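Local coordinates for organophosphorus hydrolase (Pseudomonas pseudoalcaligenes, PDB 4LE6), which probably hydrolyses phosphotriesters such as aryl dialkyl phosphates at a two-zinc centre, as a member of the metallo-beta-lactamase superfamily, at residues A[135-140]-A[162-167]; A[225-230]-A[265-270]; A[128-133]-A[156-161]; A[48-53]-A[116-121]; A[43-48]-A[94-99]. One frame throughout, in Å; residues are numbered along the deposited sequence.

Contact 1: A[135-140]-A[162-167]. With ZN (zinc ion), chain J.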
# COMPACT_ATOMS: atom_id res chain seq x y z
N VAL A 135 4.46 19.56 17.57
CA VAL A 135 3.74 19.48 16.30
C VAL A 135 4.46 20.38 15.30
O VAL A 135 4.67 21.56 15.58
CB VAL A 135 2.27 19.93 16.44
CG1 VAL A 135 1.58 19.93 15.07
CG2 VAL A 135 1.51 19.01 17.40
N LEU A 136 4.86 19.83 14.15
CA LEU A 136 5.48 20.62 13.09
C LEU A 136 4.49 20.74 11.94
O LEU A 136 3.99 19.74 11.45
CB LEU A 136 6.75 19.94 12.56
CG LEU A 136 7.75 19.44 13.61
CD1 LEU A 136 8.83 18.60 12.95
CD2 LEU A 136 8.34 20.60 14.37
N LEU A 137 4.21 21.96 11.50
CA LEU A 137 3.31 22.14 10.37
C LEU A 137 4.12 22.42 9.11
O LEU A 137 4.97 23.32 9.12
CB LEU A 137 2.39 23.34 10.62
CG LEU A 137 1.39 23.19 11.77
CD1 LEU A 137 0.58 24.47 11.88
CD2 LEU A 137 0.50 21.99 11.55
N THR A 138 3.86 21.68 8.02
CA THR A 138 4.55 21.97 6.76
C THR A 138 4.08 23.32 6.24
O THR A 138 4.87 24.08 5.68
CB THR A 138 4.35 20.88 5.69
OG1 THR A 138 2.95 20.69 5.45
CG2 THR A 138 4.95 19.59 6.18
N HIS A 139 2.80 23.62 6.44
CA HIS A 139 2.21 24.89 6.04
C HIS A 139 0.83 25.01 6.69
O HIS A 139 0.37 24.08 7.34
CB HIS A 139 2.11 25.04 4.50
CG HIS A 139 1.26 24.00 3.82
ND1 HIS A 139 1.49 22.65 3.95
CD2 HIS A 139 0.24 24.13 2.93
CE1 HIS A 139 0.63 21.99 3.19
NE2 HIS A 139 -0.15 22.86 2.57
N LEU A 140 0.18 26.15 6.50
CA LEU A 140 -1.02 26.49 7.29
C LEU A 140 -2.34 26.18 6.61
O LEU A 140 -3.42 26.60 7.09
CB LEU A 140 -0.97 27.97 7.69
CG LEU A 140 0.20 28.34 8.60
CD1 LEU A 140 0.13 29.83 9.00
CD2 LEU A 140 0.26 27.44 9.84
N VAL A 162 4.00 23.94 19.17
CA VAL A 162 3.61 23.96 17.76
C VAL A 162 4.54 24.87 16.95
O VAL A 162 4.66 26.06 17.22
CB VAL A 162 2.16 24.45 17.59
CG1 VAL A 162 1.74 24.44 16.11
CG2 VAL A 162 1.21 23.57 18.43
N GLU A 163 5.18 24.30 15.94
CA GLU A 163 6.12 25.03 15.10
C GLU A 163 5.43 25.48 13.82
O GLU A 163 5.06 24.65 12.99
CB GLU A 163 7.32 24.14 14.76
CG GLU A 163 8.22 24.64 13.62
CD GLU A 163 9.14 25.77 14.01
OE1 GLU A 163 9.92 26.21 13.14
OE2 GLU A 163 9.10 26.22 15.18
N VAL A 164 5.27 26.79 13.66
CA VAL A 164 4.63 27.37 12.49
C VAL A 164 5.70 27.94 11.58
O VAL A 164 6.56 28.68 12.02
CB VAL A 164 3.66 28.50 12.92
CG1 VAL A 164 3.20 29.32 11.72
CG2 VAL A 164 2.48 27.91 13.68
N PRO A 165 5.66 27.58 10.28
CA PRO A 165 6.71 28.12 9.41
C PRO A 165 6.57 29.63 9.22
O PRO A 165 5.46 30.15 9.27
CB PRO A 165 6.48 27.39 8.08
CG PRO A 165 5.04 26.92 8.13
CD PRO A 165 4.70 26.73 9.57
N GLN A 166 7.70 30.31 9.04
CA GLN A 166 7.74 31.75 8.78
C GLN A 166 7.66 32.03 7.29
O GLN A 166 8.52 31.58 6.52
CB GLN A 166 9.02 32.35 9.36
CG GLN A 166 9.08 32.29 10.87
CD GLN A 166 8.02 33.17 11.50
OE1 GLN A 166 7.11 32.68 12.18
NE2 GLN A 166 8.12 34.48 11.28
N ALA A 167 6.63 32.77 6.88
CA ALA A 167 6.43 33.13 5.48
C ALA A 167 7.68 33.79 4.89
O ALA A 167 8.48 33.14 4.22
CB ALA A 167 5.24 34.07 5.35
ZN ZN J . -1.51 22.72 0.87
O HOH W 1 -3.16 21.42 1.25
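Val135 and Glu163 are joined within a short parallel pairing: the amide of Glu163 gives a nearly linear hydrogen bond to Val135 O (N to O 2.8 Å). One step on, the amide of Leu137 bonds to Glu163 O (N to O 3.2 Å). Beyond this the chains leave the sheet and part. Pro165, which has no N-H to offer, lays its ring against the carbonyls instead, CD lying 3.5 Å from Leu137 O; that oxygen is satisfied by the hydroxyl of Tyr233. Apolar residues fill in beside the bonds: Leu136 CD2 rests on Glu163 CB at 3.7 Å, and Leu140 crosses Val164 at about a right angle. His139 turns away from the pairing, its CG set between backbone N and carbonyl carbon (chi1 61°). Both ring nitrogens are used: NE2 binds zinc at 2.2 Å, and ND1 donates, in the ring plane, to Thr138 OG1 at 2.9 Å. Threonine suits this place because its hydroxyl also bonds Asp104, a second shell that fixes the ring's rotation. Strand 161-163 is the outermost of its sheet within this chain, with 134-136 between it and strand 100-103; helix 142-145 packs on Leu137, and strand 231-237 of the other sheet on Leu136.

Contact 2: A[225-230]-A[265-270]. With ZN (zinc ion), chain J; EDO (1,2-ethanediol), chain H.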
# COMPACT_ATOMS: atom_id res chain seq x y z
N GLY A 225 6.63 27.96 -2.00
CA GLY A 225 5.92 28.04 -3.27
C GLY A 225 4.46 27.70 -3.12
O GLY A 225 3.59 28.56 -3.34
N HIS A 226 4.17 26.45 -2.78
CA HIS A 226 2.80 26.03 -2.53
C HIS A 226 2.17 27.02 -1.54
O HIS A 226 1.07 27.50 -1.76
CB HIS A 226 2.77 24.60 -1.99
CG HIS A 226 1.41 24.12 -1.61
ND1 HIS A 226 0.40 23.91 -2.51
CD2 HIS A 226 0.91 23.78 -0.40
CE1 HIS A 226 -0.67 23.45 -1.88
NE2 HIS A 226 -0.38 23.37 -0.59
N THR A 227 2.89 27.33 -0.46
CA THR A 227 2.67 28.57 0.29
C THR A 227 4.03 29.25 0.47
O THR A 227 5.07 28.59 0.37
CB THR A 227 2.06 28.35 1.68
OG1 THR A 227 2.97 27.62 2.50
CG2 THR A 227 0.73 27.62 1.60
N PRO A 228 4.03 30.55 0.75
CA PRO A 228 5.30 31.27 0.92
C PRO A 228 6.21 30.62 1.98
O PRO A 228 7.41 30.51 1.75
CB PRO A 228 4.86 32.67 1.35
CG PRO A 228 3.46 32.82 0.81
CD PRO A 228 2.87 31.44 0.92
N GLY A 229 5.63 30.16 3.08
CA GLY A 229 6.41 29.57 4.16
C GLY A 229 6.47 28.06 4.08
O GLY A 229 6.87 27.39 5.04
N HIS A 230 6.08 27.50 2.95
CA HIS A 230 5.94 26.06 2.90
C HIS A 230 7.27 25.39 3.26
O HIS A 230 8.31 25.74 2.70
CB HIS A 230 5.49 25.59 1.53
CG HIS A 230 5.27 24.13 1.47
ND1 HIS A 230 6.27 23.23 1.20
CD2 HIS A 230 4.16 23.39 1.74
CE1 HIS A 230 5.79 22.00 1.25
NE2 HIS A 230 4.51 22.08 1.58
N PHE A 265 -4.08 25.96 -6.62
CA PHE A 265 -4.02 26.56 -5.29
C PHE A 265 -2.62 26.56 -4.66
O PHE A 265 -2.46 26.82 -3.46
CB PHE A 265 -5.04 25.89 -4.38
CG PHE A 265 -6.47 26.16 -4.78
CD1 PHE A 265 -6.91 27.46 -5.00
CD2 PHE A 265 -7.36 25.12 -4.99
CE1 PHE A 265 -8.22 27.71 -5.39
CE2 PHE A 265 -8.66 25.37 -5.37
CZ PHE A 265 -9.09 26.67 -5.57
N ASP A 266 -1.60 26.30 -5.48
CA ASP A 266 -0.26 26.77 -5.15
C ASP A 266 -0.34 28.30 -5.11
O ASP A 266 -0.84 28.92 -6.04
CB ASP A 266 0.76 26.34 -6.22
CG ASP A 266 1.02 24.85 -6.22
OD1 ASP A 266 0.94 24.21 -5.16
OD2 ASP A 266 1.32 24.32 -7.31
N VAL A 267 0.15 28.92 -4.04
CA VAL A 267 0.15 30.38 -3.98
C VAL A 267 1.03 30.98 -5.08
O VAL A 267 0.67 31.97 -5.69
CB VAL A 267 0.62 30.91 -2.62
CG1 VAL A 267 0.77 32.44 -2.65
CG2 VAL A 267 -0.34 30.47 -1.53
N ASP A 268 2.17 30.35 -5.32
CA ASP A 268 3.09 30.75 -6.37
C ASP A 268 3.52 29.52 -7.16
O ASP A 268 4.41 28.77 -6.74
CB ASP A 268 4.30 31.43 -5.74
CG ASP A 268 5.22 32.02 -6.77
OD1 ASP A 268 5.38 31.42 -7.86
OD2 ASP A 268 5.75 33.11 -6.48
N SER A 269 2.91 29.31 -8.32
CA SER A 269 3.03 28.02 -9.02
C SER A 269 4.43 27.81 -9.61
O SER A 269 4.95 26.69 -9.58
CB SER A 269 1.95 27.89 -10.09
OG SER A 269 2.00 28.96 -11.01
N ASP A 270 5.03 28.87 -10.15
CA ASP A 270 6.41 28.82 -10.64
C ASP A 270 7.37 28.40 -9.53
O ASP A 270 8.19 27.49 -9.69
CB ASP A 270 6.85 30.18 -11.16
CG ASP A 270 6.13 30.58 -12.43
OD1 ASP A 270 5.49 29.70 -13.05
OD2 ASP A 270 6.22 31.77 -12.81
ZN ZN J . -1.51 22.72 0.87
C1 EDO H . 10.62 28.05 5.04
O1 EDO H . 11.53 27.10 5.61
C2 EDO H . 10.44 27.82 3.55
O2 EDO H . 9.19 28.37 3.14
O HOH W 1 -3.16 21.42 1.25
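The loop at Gly225 and His226 is fastened to the residues leading into helix 269-286 by two backbone hydrogen bonds, Val267 N to His226 O (2.8 Å) and Asp268 N to Gly225 O (3.0 Å), the first nearly straight at its hydrogen although the donor stands above the carbonyl plane. Glycine fits position 225 because its backbone angles would press a CB against the preceding carbonyl. Among the side chains the central pair is His226 and Asp266. The imidazole ND1 donates to Asp266 OD1 at 2.7 Å; the oxygen lies in the ring plane and is met nearly along its C-O axis, while the ring and carboxylate planes stand almost perpendicular, 83° apart. The ring, swung out opposite the backbone N (chi1 176°), stands between carboxylate and metal, and His226 NE2 binds zinc at 2.0 Å. His139, His141 and Asp247 complete the protein ligands of this ion. Asp266 OD2 is held in turn by the amide of Phe263, so the carboxylate is gripped through both oxygens. Val267 supplies the apolar part: its CG2 comes within 4.0 Å of Thr227 CA and also meets Pro228 CD, the two side chains crossing at about a right angle. Asp268 is the N-cap of the following helix, its OD1 accepting from Gln271 N. A buried carboxylate on the nitrogen not bound to zinc holds the histidine ring in its orientation, and probably makes NE2 a stronger donor to the metal.

Contact 3: A[128-133]-A[156-161]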
# COMPACT_ATOMS: atom_id res chain seq x y z
N GLN A 128 -1.44 8.44 22.53
CA GLN A 128 -2.50 9.38 22.89
C GLN A 128 -2.02 10.78 22.56
O GLN A 128 -0.82 11.05 22.61
CB GLN A 128 -2.89 9.23 24.37
CG GLN A 128 -3.63 7.91 24.69
CD GLN A 128 -5.06 7.86 24.16
OE1 GLN A 128 -5.79 8.86 24.20
NE2 GLN A 128 -5.47 6.69 23.67
N PRO A 129 -2.95 11.68 22.22
CA PRO A 129 -2.56 13.04 21.82
C PRO A 129 -1.83 13.79 22.93
O PRO A 129 -0.95 14.59 22.63
CB PRO A 129 -3.89 13.72 21.49
CG PRO A 129 -4.96 12.85 22.12
CD PRO A 129 -4.41 11.47 22.21
N GLU A 130 -2.16 13.51 24.18
CA GLU A 130 -1.48 14.13 25.31
C GLU A 130 0.02 13.84 25.31
O GLU A 130 0.79 14.55 25.96
CB GLU A 130 -2.08 13.66 26.64
CG GLU A 130 -3.49 14.18 26.88
CD GLU A 130 -4.56 13.42 26.09
OE1 GLU A 130 -4.27 12.33 25.53
OE2 GLU A 130 -5.69 13.93 26.02
N GLN A 131 0.44 12.80 24.59
CA GLN A 131 1.86 12.42 24.55
C GLN A 131 2.68 13.21 23.52
O GLN A 131 3.91 13.19 23.54
CB GLN A 131 2.01 10.92 24.23
CG GLN A 131 1.43 9.99 25.31
CD GLN A 131 1.46 8.52 24.89
OE1 GLN A 131 1.07 8.18 23.78
NE2 GLN A 131 1.98 7.67 25.75
N VAL A 132 2.00 13.87 22.59
CA VAL A 132 2.71 14.57 21.54
C VAL A 132 3.33 15.83 22.14
O VAL A 132 2.60 16.68 22.65
CB VAL A 132 1.76 14.91 20.38
CG1 VAL A 132 2.47 15.79 19.34
CG2 VAL A 132 1.25 13.62 19.75
N ASP A 133 4.66 15.94 22.11
CA ASP A 133 5.35 17.09 22.71
C ASP A 133 5.71 18.16 21.68
O ASP A 133 6.01 19.30 22.03
CB ASP A 133 6.61 16.65 23.47
CG ASP A 133 7.70 16.11 22.55
OD1 ASP A 133 8.37 16.91 21.87
OD2 ASP A 133 7.88 14.88 22.50
N ALA A 156 -6.18 19.90 20.21
CA ALA A 156 -6.06 18.48 19.94
C ALA A 156 -4.81 17.90 20.62
O ALA A 156 -4.85 16.78 21.14
CB ALA A 156 -6.02 18.24 18.44
N TYR A 157 -3.73 18.68 20.62
CA TYR A 157 -2.43 18.27 21.18
C TYR A 157 -2.00 19.26 22.27
O TYR A 157 -1.12 20.10 22.07
CB TYR A 157 -1.41 18.12 20.05
CG TYR A 157 -1.96 17.15 19.03
CD1 TYR A 157 -1.96 15.78 19.28
CD2 TYR A 157 -2.57 17.60 17.87
CE1 TYR A 157 -2.51 14.90 18.40
CE2 TYR A 157 -3.13 16.69 16.96
CZ TYR A 157 -3.10 15.35 17.24
OH TYR A 157 -3.64 14.41 16.36
N PRO A 158 -2.65 19.17 23.43
CA PRO A 158 -2.56 20.22 24.46
C PRO A 158 -1.20 20.38 25.12
O PRO A 158 -0.98 21.38 25.81
CB PRO A 158 -3.59 19.76 25.50
CG PRO A 158 -3.63 18.27 25.35
CD PRO A 158 -3.54 18.07 23.84
N ASN A 159 -0.31 19.41 24.96
CA ASN A 159 1.00 19.48 25.58
C ASN A 159 2.12 19.74 24.58
O ASN A 159 3.30 19.70 24.93
CB ASN A 159 1.27 18.20 26.36
CG ASN A 159 0.21 17.95 27.41
OD1 ASN A 159 -0.26 18.88 28.07
ND2 ASN A 159 -0.16 16.70 27.58
N ALA A 160 1.73 20.03 23.34
CA ALA A 160 2.70 20.15 22.26
C ALA A 160 3.16 21.57 22.04
O ALA A 160 2.40 22.53 22.17
CB ALA A 160 2.13 19.59 20.96
N THR A 161 4.44 21.69 21.71
CA THR A 161 4.97 22.93 21.16
C THR A 161 4.66 22.90 19.67
O THR A 161 4.98 21.93 19.00
CB THR A 161 6.46 23.01 21.40
OG1 THR A 161 6.70 23.02 22.81
CG2 THR A 161 7.06 24.27 20.76
O HOH W 2 0.05 17.11 23.27
O HOH W 3 5.85 20.64 24.46
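Asn159 and Glu130 make the direct side-chain hydrogen bond: ND2 donates to the backbone oxygen of Glu130 at 2.9 Å, on a lone pair and in the plane of both the carbonyl and the amide. An asparagine suits this place, short enough to hold its amide at the type I turn from Tyr157 to Ala160 yet able to reach a neighbouring backbone. A second direct bond, Thr161 N to Asp133 O (2.9 Å), is almost straight, but its donor stands well above the carbonyl plane. Two waters extend the polar network. Water 2 donates to Pro129 O and Val132 O and accepts from Asn159 N, while water 3 donates to Asp133 O and Asn159 O and accepts from Thr161 OG1. They thus bridge the two loops, adding a second partner to Pro129 O and Asp133 O.

Apolar contacts gather around Tyr157. Its CG is anti to the carbonyl carbon (chi1 -56°), which brings CE1 within 3.6 Å of Pro129 CB and CD1 within 3.9 Å of Val132 CG2; both groups approach the ring obliquely. The other branch of Val132, CG1, meets Ala160 CB at 4.1 Å, where a small methyl lets the backbones come close. Proline matches the start of the 3-10 turn 129-131. A contact of a different kind, carbon to carbonyl, puts Pro129 CB 3.2 Å from Ala156 O.

The two loops lead into the adjacent parallel strands 134-136 and 161-163. Helix 118-124 packs against Pro129 and Tyr157 through Gln119, strand 100-103 lies against Val132 and Tyr157, and Asp133 anchors to that strand by accepting from Leu100 N.

Contact 4: A[48-53]-A[116-121]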
# COMPACT_ATOMS: atom_id res chain seq x y z
N THR A 48 5.05 6.44 12.37
CA THR A 48 3.67 6.01 12.24
C THR A 48 2.97 6.94 11.26
O THR A 48 2.73 8.10 11.58
CB THR A 48 2.91 6.01 13.57
OG1 THR A 48 3.53 5.12 14.49
CG2 THR A 48 1.49 5.53 13.37
N ALA A 49 2.66 6.44 10.06
CA ALA A 49 1.87 7.19 9.10
C ALA A 49 0.43 7.17 9.57
O ALA A 49 -0.05 6.11 10.05
CB ALA A 49 1.97 6.57 7.71
N LEU A 50 -0.25 8.31 9.43
CA LEU A 50 -1.63 8.48 9.91
C LEU A 50 -2.53 9.06 8.82
O LEU A 50 -2.24 10.11 8.27
CB LEU A 50 -1.66 9.44 11.10
CG LEU A 50 -0.85 9.00 12.32
CD1 LEU A 50 -0.81 10.13 13.32
CD2 LEU A 50 -1.47 7.74 12.94
N TYR A 51 -3.64 8.39 8.56
CA TYR A 51 -4.56 8.77 7.49
C TYR A 51 -5.61 9.73 8.03
O TYR A 51 -6.20 9.46 9.07
CB TYR A 51 -5.23 7.50 6.99
CG TYR A 51 -6.15 7.63 5.80
CD1 TYR A 51 -5.68 8.06 4.56
CD2 TYR A 51 -7.49 7.24 5.91
CE1 TYR A 51 -6.55 8.13 3.46
CE2 TYR A 51 -8.34 7.31 4.81
CZ TYR A 51 -7.87 7.75 3.60
OH TYR A 51 -8.74 7.80 2.53
N ASP A 52 -5.84 10.84 7.34
CA ASP A 52 -6.90 11.77 7.75
C ASP A 52 -8.22 11.52 7.06
O ASP A 52 -9.26 11.99 7.53
CB ASP A 52 -6.52 13.24 7.48
CG ASP A 52 -7.37 14.20 8.30
OD1 ASP A 52 -7.51 13.98 9.52
OD2 ASP A 52 -7.94 15.15 7.72
N GLY A 53 -8.16 10.81 5.94
CA GLY A 53 -9.30 10.63 5.08
C GLY A 53 -8.97 11.08 3.67
O GLY A 53 -7.80 11.09 3.28
N GLY A 116 -10.62 14.29 8.81
CA GLY A 116 -10.64 14.49 10.26
C GLY A 116 -10.33 13.27 11.12
O GLY A 116 -10.65 13.25 12.31
N VAL A 117 -9.67 12.26 10.55
CA VAL A 117 -9.48 10.97 11.22
C VAL A 117 -8.07 10.76 11.79
O VAL A 117 -7.80 9.74 12.41
CB VAL A 117 -9.84 9.78 10.26
CG1 VAL A 117 -10.13 8.51 11.03
CG2 VAL A 117 -11.07 10.14 9.42
N VAL A 118 -7.18 11.73 11.59
CA VAL A 118 -5.82 11.60 12.08
C VAL A 118 -5.75 11.29 13.58
O VAL A 118 -5.02 10.39 13.99
CB VAL A 118 -4.96 12.85 11.79
CG1 VAL A 118 -3.69 12.87 12.64
CG2 VAL A 118 -4.58 12.89 10.32
N GLN A 119 -6.48 12.04 14.40
CA GLN A 119 -6.34 11.83 15.85
C GLN A 119 -6.87 10.43 16.22
O GLN A 119 -6.29 9.71 17.06
CB GLN A 119 -7.06 12.92 16.65
CG GLN A 119 -6.64 12.93 18.13
CD GLN A 119 -7.42 13.93 18.97
OE1 GLN A 119 -7.80 13.63 20.10
NE2 GLN A 119 -7.66 15.11 18.42
N THR A 120 -7.93 10.02 15.53
CA THR A 120 -8.54 8.70 15.77
C THR A 120 -7.53 7.61 15.43
O THR A 120 -7.31 6.67 16.22
CB THR A 120 -9.82 8.52 14.92
OG1 THR A 120 -10.79 9.50 15.31
CG2 THR A 120 -10.43 7.10 15.08
N ASN A 121 -6.87 7.76 14.29
CA ASN A 121 -5.84 6.81 13.91
C ASN A 121 -4.61 6.90 14.80
O ASN A 121 -3.93 5.90 15.03
CB ASN A 121 -5.47 6.98 12.44
CG ASN A 121 -6.54 6.41 11.52
OD1 ASN A 121 -7.07 5.32 11.77
ND2 ASN A 121 -6.89 7.15 10.49
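Asp52 grips the turn that starts helix 118-124 with both side chain and backbone. OD1 accepts from Val118 N at 3.1 Å, using the lone pair away from its other oxygen; OD2 takes Gly116 N at 3.0 Å from above the carboxylate plane; and the backbone oxygen of Asp52 accepts from Val117 N at 3.1 Å. Aspartate suits this spot because a short, two-oxygen acceptor can serve amides at a helix start, and its negative charge probably suits the helix dipole. A turn on, Asn121 ND2 donates to Tyr51 O at 2.8 Å, with that oxygen in the amide plane. Apolar groups pack beside these bonds: Val118 CG2 lies on Asp52 CB at 3.5 Å, Val118 CG1 meets Leu50 CD1 at 4.0 Å, and Leu50 CD2 lies against the backbone carbonyl of Asn121.

In the next shell, Ala107 N also bonds Asp52 OD2, and Gly36 N holds Asn121 OD1, fixing which way the amide is turned. Gly53 N sits over the centre of the Tyr51 ring, and Phe317 of the second subunit meets that ring edge-to-face. Here a helix start is docked on strand 45-57, next to the chain's outermost strand 37-42, the layering of the alpha-beta/beta-alpha sandwich of metallo-beta-lactamases.

Contact 5: A[43-48]-A[94-99]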
# COMPACT_ATOMS: atom_id res chain seq x y z
N GLY A 43 15.98 3.86 11.12
CA GLY A 43 17.05 3.76 12.10
C GLY A 43 16.50 3.43 13.47
O GLY A 43 15.78 2.45 13.63
N ASP A 44 16.81 4.25 14.47
CA ASP A 44 16.27 4.08 15.81
C ASP A 44 14.96 4.83 15.99
O ASP A 44 14.36 4.78 17.06
CB ASP A 44 17.28 4.55 16.86
CG ASP A 44 18.55 3.74 16.85
OD1 ASP A 44 18.46 2.52 16.62
OD2 ASP A 44 19.63 4.33 17.07
N PHE A 45 14.50 5.52 14.96
CA PHE A 45 13.21 6.20 15.05
C PHE A 45 12.08 5.26 14.64
O PHE A 45 12.28 4.30 13.89
CB PHE A 45 13.16 7.43 14.15
CG PHE A 45 14.13 8.52 14.52
CD1 PHE A 45 14.94 8.42 15.65
CD2 PHE A 45 14.22 9.65 13.74
CE1 PHE A 45 15.81 9.45 15.98
CE2 PHE A 45 15.11 10.66 14.06
CZ PHE A 45 15.90 10.56 15.18
N GLU A 46 10.89 5.58 15.13
CA GLU A 46 9.68 4.88 14.69
C GLU A 46 8.73 5.85 13.99
O GLU A 46 8.34 6.88 14.56
CB GLU A 46 8.99 4.24 15.88
CG GLU A 46 7.66 3.60 15.56
CD GLU A 46 6.82 3.50 16.80
OE1 GLU A 46 6.57 2.37 17.26
OE2 GLU A 46 6.43 4.56 17.33
N VAL A 47 8.37 5.52 12.76
CA VAL A 47 7.45 6.34 11.98
C VAL A 47 6.07 5.68 11.99
O VAL A 47 5.95 4.49 11.69
CB VAL A 47 7.93 6.47 10.53
CG1 VAL A 47 6.97 7.31 9.71
CG2 VAL A 47 9.35 7.05 10.50
N THR A 48 5.05 6.44 12.37
CA THR A 48 3.67 6.01 12.24
C THR A 48 2.97 6.94 11.26
O THR A 48 2.73 8.10 11.58
CB THR A 48 2.91 6.01 13.57
OG1 THR A 48 3.53 5.12 14.49
CG2 THR A 48 1.49 5.53 13.37
N ILE A 94 6.37 10.70 14.48
CA ILE A 94 7.69 10.11 14.56
C ILE A 94 8.15 10.12 16.01
O ILE A 94 8.17 11.17 16.67
CB ILE A 94 8.68 10.83 13.64
CG1 ILE A 94 8.18 10.73 12.19
CG2 ILE A 94 10.07 10.21 13.74
CD1 ILE A 94 8.98 11.49 11.19
N ASN A 95 8.46 8.93 16.51
CA ASN A 95 8.98 8.76 17.86
C ASN A 95 10.49 8.62 17.72
O ASN A 95 10.99 7.61 17.20
CB ASN A 95 8.36 7.51 18.50
CG ASN A 95 8.82 7.29 19.94
OD1 ASN A 95 9.94 7.64 20.29
ND2 ASN A 95 7.96 6.70 20.77
N THR A 96 11.22 9.66 18.12
CA THR A 96 12.66 9.72 17.94
C THR A 96 13.41 9.24 19.18
O THR A 96 14.63 9.36 19.26
CB THR A 96 13.14 11.17 17.69
OG1 THR A 96 12.94 11.95 18.89
CG2 THR A 96 12.38 11.79 16.57
N GLY A 97 12.67 8.73 20.16
CA GLY A 97 13.25 8.47 21.47
C GLY A 97 13.31 9.73 22.33
O GLY A 97 12.87 9.73 23.48
N ASP A 98 13.85 10.81 21.78
CA ASP A 98 13.92 12.08 22.50
C ASP A 98 12.59 12.81 22.51
O ASP A 98 12.25 13.49 23.47
CB ASP A 98 14.98 13.00 21.88
CG ASP A 98 16.38 12.48 22.06
OD1 ASP A 98 16.85 12.43 23.21
OD2 ASP A 98 17.01 12.10 21.05
N ASN A 99 11.86 12.71 21.40
CA ASN A 99 10.60 13.41 21.24
C ASN A 99 9.54 12.56 20.54
O ASN A 99 9.86 11.69 19.71
CB ASN A 99 10.80 14.67 20.39
CG ASN A 99 11.76 15.65 21.03
OD1 ASN A 99 12.97 15.62 20.76
ND2 ASN A 99 11.24 16.53 21.87
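Phe45 and Thr96 form the tight end of this contact. The two side chains run side by side and point the same way, Thr96 CB standing over one face of the phenylalanine ring, 3.8 Å from its centroid, as a CH-pi contact. Threonine suits the place through its two unlike branches: CG2 extends the packing to Phe45 CE2 at 3.9 Å, while OG1, tucked back over the main chain (chi1 67°), accepts from Asn99 N at 2.8 Å in an ST motif. The neighbouring backbones are joined by the hydrogen-bonded pair Glu46 and Asn95, with Glu46 N to Asn95 O 2.9 Å and Asn95 N to Glu46 O 2.8 Å. On the same face as Phe45, the beta-branched side chains of Val47 and Ile94 touch, CG2 to CG1, at 4.2 Å and are covered by strands 231-237 and 240-246.

The other face is polar. Glu46 and Asn95 meet there only loosely, OE2 lying 3.7 Å from Asn95 CB with carboxylate and amide planes 83° apart, and both bond the hydroxyl of Tyr127. Asn95 OD1 accepts from Gly97 N in an Asx turn. The second subunit borders this side, Glu46 OE1 accepting from its Lys31 N and Asn95 ND2 donating to its Pro27 O. Toward solvent the contact thins out at exposed Asp44. This is antiparallel pairing in a sandwich sheet, with one face turned to the core and the other to the dimer partner.

From the N terminus, strand 45-57 is used twice. Contact 5 brings residues 94-99 back to its beginning, closing the loop that holds helix 67-76, while contact 4 docks residues 116-121 on its middle. The two share Thr48 and cross, their segments alternating. Contacts 3 and 1 cross likewise: 128-133 and 135-140 are met by 156-161 and 162-167, laying the first sheet's last two strands side by side. Asp133 OD1 to Asn99 ND2 links contact 3 to contact 5, and Gln119 of contact 4 packs on Pro129, Ala156 and Tyr157 of contact 3. Contact 2 follows in series, closing the loop that holds strands 231-237 and 240-246 and helix 252-255, and meets contact 1 at a shared zinc.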